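Local coordinates for uncharacterized conserved protein YiiM (Geobacillus stearothermophilus, PDB 5YHH) that probably uses a bound molybdenum cofactor, as an oxidoreductase with a MOSC domain, to provide resistance to hydroxylaminopurine, at residues Asp107-Gly112 and Phe149-Leu154; Asn181-His186 and Ala191-Gln196. All blocks are in the same frame, centred on the assembly; numbering follows the deposited sequence.

How the contacts relate
Followed from the N terminus, the chain meets contact 1 first, where 107-112 and 149-154 come together and close a loop of 36 residues. That loop holds strand 114-121, helices 127-132 and 137-144, and Cys125, which is modified to cysteinesulfonic acid. Contact 1 thus ties strands 108-111 and 149-153 of the MOSC domain across the strand that separates them in the sheet. Contact 2 opens only afterwards and closes a turn of just four residues between helices 177-185 and 191-199 of the C-terminal three-helix region. The two loops lie in series, neither nesting nor crossing. The centres of contact 1 and contact 2 are about 23 Å apart, and their nearest atoms about 7 Å.

Contact 1: residues Asp107-Gly112 and Phe149-Leu154; sequences DIYVAG and FYFRVL
Asp107 OD2 is gripped by Arg170 NH1 in a salt bridge and by Cys104 N in a hydrogen bond, while OD1 accepts from Gly171 N; the acid lies next to Tyr109, whose ring meets Phe151 across the contact. Tyr109 OH lies 2.8 Å from Asp107 OD2, a weak hydrogen bond whose proton is not firmly assigned.

Tyr109 CD1 comes up to the edge of the Phe151 ring, near its plane, and touches CE1 of Phe151 at 3.8 Å. Seen from the tyrosine, the same approach is oblique, and the two side chains cross at about a right angle. Within 149-154, Phe151 CZ also points in plane at the edge of the Phe149 ring.

In the mixed sheet of the MOSC domain, strand 114-121 runs between 108-111 and 149-153, so these side chains reach across an intervening strand, with Phe151 also lying on Val116 and Val118 and its ring meeting Trp93 with planes inclined at about 45°.

At the more exposed end, Leu154 CD1 is directed at Ile108 by an extended side chain (chi2 -180°). It touches Ile108 CD1 at 3.6 Å, Ile108 CG1 at 3.8 Å and Ile108 CG2 at 3.9 Å, one methyl against three carbons of the isoleucine. Ile108 also packs against Val168 of strand 165-169, the neighbour of 108-111 on the side away from 114-121.

Contact 2: residues Asn181-His186 and Ala191-Gln196; sequences NHIYYH and AAAMKQ
Ile183 is the residue through which 181-186 meets Ala193 and Met194, and its neighbours along the helix serve other surfaces. At the start, Asn181 sends ND2 to Ser147 OG and packs on Trp207, while its carbonyl O accepts from Tyr185 N at 2.8 Å within the helix. His182 likewise accepts, through O, the N-H of His186.

Ile183 itself points at helix 191-199 and divides its branches between two residues. Its CD1 lies 3.6 Å from Ala193 CB. With CG1 beside the backbone N (chi1 -59°), the CG2 methyl is anti to that N and touches Met194 CG at 3.8 Å and Ala193 CB at 4.0 Å. Ala193 CB therefore sits against both methyls of the isoleucine, and the small alanine side chain is consistent with the close backbone approach, 7.0 Å between Ile183 CA and Ala193 CA. Met194 comes in at a slant, meeting Ile183 with the first carbon beyond CB; farther out, its chain bends at the sulfur (chi3 -65°), and the side chain also packs on Phe211 of helix 205-213.

The Tyr184 ring stacks with Trp207 of helix 205-213 and makes a cation-pi contact with Arg214, just past that helix. Beyond Tyr185, the chain leaves helical geometry at His186 and turns back into helix 191-199, giving a roughly antiparallel helical hairpin of the YiiM-like three-helix domain. Because the buried contact is carried entirely by apolar groups, with no polar bond between the segments, the helices meet through shape fit and the burial of apolar carbons rather than directed bonds.

Contact 1: residues Asp107-Gly112 and Phe149-Leu154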
loop_
_atom_site.group_PDB
_atom_site.type_symbol
_atom_site.label_atom_id
_atom_site.label_comp_id
_atom_site.label_asym_id
_atom_site.label_seq_id
_atom_site.Cartn_x
_atom_site.Cartn_y
_atom_site.Cartn_z
ATOM N N ASP A 107 0.591 4.685 -11.435
ATOM C CA ASP A 107 2.041 4.817 -11.593
ATOM C C ASP A 107 2.612 3.428 -11.805
ATOM O O ASP A 107 2.253 2.483 -11.097
ATOM C CB ASP A 107 2.735 5.357 -10.334
ATOM C CG ASP A 107 2.578 6.866 -10.108
ATOM O OD1 ASP A 107 2.021 7.606 -10.935
ATOM O OD2 ASP A 107 3.037 7.319 -9.024
ATOM N N ILE A 108 3.525 3.320 -12.766
ATOM C CA ILE A 108 4.275 2.100 -12.998
ATOM C C ILE A 108 5.729 2.305 -12.605
ATOM O O ILE A 108 6.378 3.293 -13.035
ATOM C CB ILE A 108 4.156 1.666 -14.480
ATOM C CG1 ILE A 108 2.681 1.452 -14.816
ATOM C CG2 ILE A 108 4.978 0.400 -14.731
ATOM C CD1 ILE A 108 2.369 1.064 -16.292
ATOM N N TYR A 109 6.256 1.375 -11.810
ATOM C CA TYR A 109 7.652 1.454 -11.336
ATOM C C TYR A 109 8.399 0.184 -11.745
ATOM O O TYR A 109 7.818 -0.911 -11.767
ATOM C CB TYR A 109 7.739 1.568 -9.815
ATOM C CG TYR A 109 7.134 2.847 -9.276
ATOM C CD1 TYR A 109 5.785 2.941 -9.045
ATOM C CD2 TYR A 109 7.936 3.968 -9.008
ATOM C CE1 TYR A 109 5.217 4.120 -8.532
ATOM C CE2 TYR A 109 7.380 5.162 -8.527
ATOM C CZ TYR A 109 6.009 5.228 -8.299
ATOM O OH TYR A 109 5.414 6.388 -7.831
ATOM N N VAL A 110 9.678 0.339 -12.077
ATOM C CA VAL A 110 10.570 -0.808 -12.198
ATOM C C VAL A 110 11.163 -1.024 -10.808
ATOM O O VAL A 110 11.593 -0.077 -10.144
ATOM C CB VAL A 110 11.701 -0.602 -13.224
ATOM C CG1 VAL A 110 12.663 -1.784 -13.193
ATOM C CG2 VAL A 110 11.157 -0.505 -14.633
ATOM N N ALA A 111 11.170 -2.267 -10.361
ATOM C CA ALA A 111 11.805 -2.647 -9.117
ATOM C C ALA A 111 12.551 -3.927 -9.344
ATOM O O ALA A 111 11.933 -4.955 -9.587
ATOM C CB ALA A 111 10.741 -2.852 -8.018
ATOM N N GLY A 112 13.882 -3.886 -9.301
ATOM C CA GLY A 112 14.658 -5.072 -9.675
ATOM C C GLY A 112 14.372 -5.441 -11.119
ATOM O O GLY A 112 14.347 -4.563 -11.975
ATOM N N PHE A 149 -0.057 1.929 0.495
ATOM C CA PHE A 149 -0.778 1.636 -0.762
ATOM C C PHE A 149 -0.329 0.279 -1.298
ATOM O O PHE A 149 0.696 -0.280 -0.869
ATOM C CB PHE A 149 -0.556 2.738 -1.821
ATOM C CG PHE A 149 0.890 3.280 -1.848
ATOM C CD1 PHE A 149 1.877 2.601 -2.510
ATOM C CD2 PHE A 149 1.232 4.398 -1.132
ATOM C CE1 PHE A 149 3.195 3.069 -2.512
ATOM C CE2 PHE A 149 2.571 4.883 -1.123
ATOM C CZ PHE A 149 3.532 4.203 -1.813
ATOM N N TYR A 150 -1.088 -0.249 -2.247
ATOM C CA TYR A 150 -0.743 -1.517 -2.829
ATOM C C TYR A 150 -0.268 -1.329 -4.268
ATOM O O TYR A 150 -0.682 -0.389 -4.945
ATOM C CB TYR A 150 -1.983 -2.410 -2.883
ATOM C CG TYR A 150 -2.402 -3.010 -1.586
ATOM C CD1 TYR A 150 -3.340 -2.374 -0.779
ATOM C CD2 TYR A 150 -1.933 -4.260 -1.200
ATOM C CE1 TYR A 150 -3.780 -2.954 0.395
ATOM C CE2 TYR A 150 -2.369 -4.851 -0.027
ATOM C CZ TYR A 150 -3.260 -4.184 0.766
ATOM O OH TYR A 150 -3.671 -4.759 1.911
ATOM N N PHE A 151 0.507 -2.308 -4.724
ATOM C CA PHE A 151 0.826 -2.512 -6.133
ATOM C C PHE A 151 0.290 -3.852 -6.625
ATOM O O PHE A 151 0.285 -4.860 -5.897
ATOM C CB PHE A 151 2.344 -2.622 -6.341
ATOM C CG PHE A 151 3.143 -1.421 -5.938
ATOM C CD1 PHE A 151 3.356 -0.376 -6.823
ATOM C CD2 PHE A 151 3.774 -1.382 -4.699
ATOM C CE1 PHE A 151 4.155 0.718 -6.458
ATOM C CE2 PHE A 151 4.569 -0.307 -4.336
ATOM C CZ PHE A 151 4.756 0.745 -5.209
ATOM N N ARG A 152 -0.094 -3.868 -7.897
ATOM C CA ARG A 152 -0.230 -5.100 -8.673
ATOM C C ARG A 152 1.089 -5.336 -9.416
ATOM O O ARG A 152 1.873 -4.399 -9.654
ATOM C CB ARG A 152 -1.413 -4.999 -9.655
ATOM C CG ARG A 152 -1.265 -3.944 -10.765
ATOM C CD ARG A 152 -2.366 -4.121 -11.842
ATOM N NE ARG A 152 -3.696 -3.926 -11.249
ATOM C CZ ARG A 152 -4.269 -2.746 -11.009
ATOM N NH1 ARG A 152 -3.684 -1.616 -11.373
ATOM N NH2 ARG A 152 -5.465 -2.701 -10.451
ATOM N N VAL A 153 1.347 -6.586 -9.776
ATOM C CA VAL A 153 2.552 -6.925 -10.493
ATOM C C VAL A 153 2.223 -7.070 -11.974
ATOM O O VAL A 153 1.448 -7.968 -12.357
ATOM C CB VAL A 153 3.148 -8.215 -9.941
ATOM C CG1 VAL A 153 4.338 -8.648 -10.804
ATOM C CG2 VAL A 153 3.507 -8.007 -8.437
ATOM N N LEU A 154 2.796 -6.176 -12.784
ATOM C CA LEU A 154 2.640 -6.203 -14.245
ATOM C C LEU A 154 3.568 -7.199 -14.895
ATOM O O LEU A 154 3.193 -7.860 -15.881
ATOM C CB LEU A 154 2.884 -4.809 -14.860
ATOM C CG LEU A 154 1.955 -3.696 -14.345
ATOM C CD1 LEU A 154 2.281 -2.352 -15.027
ATOM C CD2 LEU A 154 0.464 -4.065 -14.497
#

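Contact 2: residues Asn181-His186 and Ala191-Gln196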
loop_
_atom_site.group_PDB
_atom_site.type_symbol
_atom_site.label_atom_id
_atom_site.label_comp_id
_atom_site.label_asym_id
_atom_site.label_seq_id
_atom_site.Cartn_x
_atom_site.Cartn_y
_atom_site.Cartn_z
ATOM N N ASN A 181 -7.566 8.808 -0.906
ATOM C CA ASN A 181 -7.993 8.585 0.474
ATOM C C ASN A 181 -8.906 9.719 0.950
ATOM O O ASN A 181 -9.873 9.502 1.680
ATOM C CB ASN A 181 -6.789 8.524 1.424
ATOM C CG ASN A 181 -6.193 7.131 1.550
ATOM O OD1 ASN A 181 -6.872 6.131 1.359
ATOM N ND2 ASN A 181 -4.943 7.072 1.931
ATOM N N HIS A 182 -8.555 10.943 0.571
ATOM C CA HIS A 182 -9.303 12.090 1.010
ATOM C C HIS A 182 -10.753 12.029 0.507
ATOM O O HIS A 182 -11.668 12.271 1.290
ATOM C CB HIS A 182 -8.611 13.394 0.617
ATOM C CG HIS A 182 -9.406 14.596 0.980
ATOM N ND1 HIS A 182 -9.424 15.105 2.257
ATOM C CD2 HIS A 182 -10.272 15.344 0.256
ATOM C CE1 HIS A 182 -10.243 16.143 2.298
ATOM N NE2 HIS A 182 -10.769 16.308 1.094
ATOM N N ILE A 183 -10.948 11.702 -0.775
ATOM C CA ILE A 183 -12.289 11.543 -1.366
ATOM C C ILE A 183 -13.063 10.425 -0.677
ATOM O O ILE A 183 -14.206 10.588 -0.308
ATOM C CB ILE A 183 -12.237 11.218 -2.895
ATOM C CG1 ILE A 183 -11.502 12.315 -3.679
ATOM C CG2 ILE A 183 -13.659 11.052 -3.479
ATOM C CD1 ILE A 183 -12.096 13.689 -3.515
ATOM N N TYR A 184 -12.397 9.296 -0.499
ATOM C CA TYR A 184 -12.979 8.084 0.073
ATOM C C TYR A 184 -13.414 8.266 1.541
ATOM O O TYR A 184 -14.485 7.815 1.935
ATOM C CB TYR A 184 -11.941 6.949 -0.053
ATOM C CG TYR A 184 -12.402 5.574 0.379
ATOM C CD1 TYR A 184 -12.863 4.659 -0.556
ATOM C CD2 TYR A 184 -12.367 5.184 1.722
ATOM C CE1 TYR A 184 -13.281 3.386 -0.182
ATOM C CE2 TYR A 184 -12.808 3.914 2.116
ATOM C CZ TYR A 184 -13.249 3.024 1.148
ATOM O OH TYR A 184 -13.670 1.770 1.497
ATOM N N TYR A 185 -12.576 8.905 2.346
ATOM C CA TYR A 185 -12.882 9.081 3.767
ATOM C C TYR A 185 -13.648 10.362 4.102
ATOM O O TYR A 185 -14.369 10.406 5.115
ATOM C CB TYR A 185 -11.602 8.987 4.602
ATOM C CG TYR A 185 -11.030 7.592 4.611
ATOM C CD1 TYR A 185 -11.671 6.566 5.285
ATOM C CD2 TYR A 185 -9.872 7.297 3.930
ATOM C CE1 TYR A 185 -11.161 5.290 5.286
ATOM C CE2 TYR A 185 -9.363 6.034 3.919
ATOM C CZ TYR A 185 -10.001 5.031 4.595
ATOM O OH TYR A 185 -9.492 3.752 4.555
ATOM N N HIS A 186 -13.533 11.403 3.279
ATOM C CA HIS A 186 -14.124 12.706 3.663
ATOM C C HIS A 186 -15.158 13.283 2.693
ATOM O O HIS A 186 -16.129 13.890 3.134
ATOM C CB HIS A 186 -13.002 13.688 3.998
ATOM C CG HIS A 186 -12.031 13.138 5.000
ATOM N ND1 HIS A 186 -12.394 12.824 6.296
ATOM C CD2 HIS A 186 -10.722 12.817 4.894
ATOM C CE1 HIS A 186 -11.349 12.344 6.945
ATOM N NE2 HIS A 186 -10.321 12.326 6.116
ATOM N N ALA A 191 -19.605 13.669 -6.240
ATOM C CA ALA A 191 -19.936 12.844 -7.402
ATOM C C ALA A 191 -18.854 12.874 -8.479
ATOM O O ALA A 191 -18.384 11.820 -8.924
ATOM C CB ALA A 191 -21.281 13.303 -7.998
ATOM N N ALA A 192 -18.480 14.083 -8.902
ATOM C CA ALA A 192 -17.478 14.277 -9.955
ATOM C C ALA A 192 -16.140 13.642 -9.577
ATOM O O ALA A 192 -15.472 13.036 -10.421
ATOM C CB ALA A 192 -17.296 15.761 -10.250
ATOM N N ALA A 193 -15.756 13.782 -8.307
ATOM C CA ALA A 193 -14.512 13.206 -7.810
ATOM C C ALA A 193 -14.538 11.672 -7.865
ATOM O O ALA A 193 -13.599 11.049 -8.349
ATOM C CB ALA A 193 -14.245 13.677 -6.397
ATOM N N MET A 194 -15.618 11.076 -7.372
ATOM C CA MET A 194 -15.748 9.621 -7.332
ATOM C C MET A 194 -15.828 9.003 -8.733
ATOM O O MET A 194 -15.111 8.034 -9.015
ATOM C CB MET A 194 -16.937 9.192 -6.461
ATOM C CG MET A 194 -16.721 9.455 -4.957
ATOM S SD MET A 194 -18.045 8.780 -3.919
ATOM C CE MET A 194 -19.442 9.761 -4.466
ATOM N N LYS A 195 -16.665 9.562 -9.609
ATOM C CA LYS A 195 -16.786 9.056 -10.982
ATOM C C LYS A 195 -15.410 9.027 -11.658
ATOM O O LYS A 195 -15.050 8.049 -12.309
ATOM C CB LYS A 195 -17.772 9.888 -11.820
ATOM C CG LYS A 195 -18.222 9.187 -13.120
ATOM C CD LYS A 195 -19.357 9.938 -13.842
ATOM C CE LYS A 195 -20.422 8.970 -14.377
ATOM N NZ LYS A 195 -21.394 9.575 -15.348
ATOM N N GLN A 196 -14.642 10.095 -11.479
ATOM C CA GLN A 196 -13.311 10.204 -12.076
ATOM C C GLN A 196 -12.334 9.121 -11.584
ATOM O O GLN A 196 -11.629 8.492 -12.378
ATOM C CB GLN A 196 -12.737 11.576 -11.763
ATOM C CG GLN A 196 -11.275 11.719 -12.114
ATOM C CD GLN A 196 -10.674 12.961 -11.516
ATOM O OE1 GLN A 196 -10.184 13.817 -12.246
ATOM N NE2 GLN A 196 -10.709 13.073 -10.178
#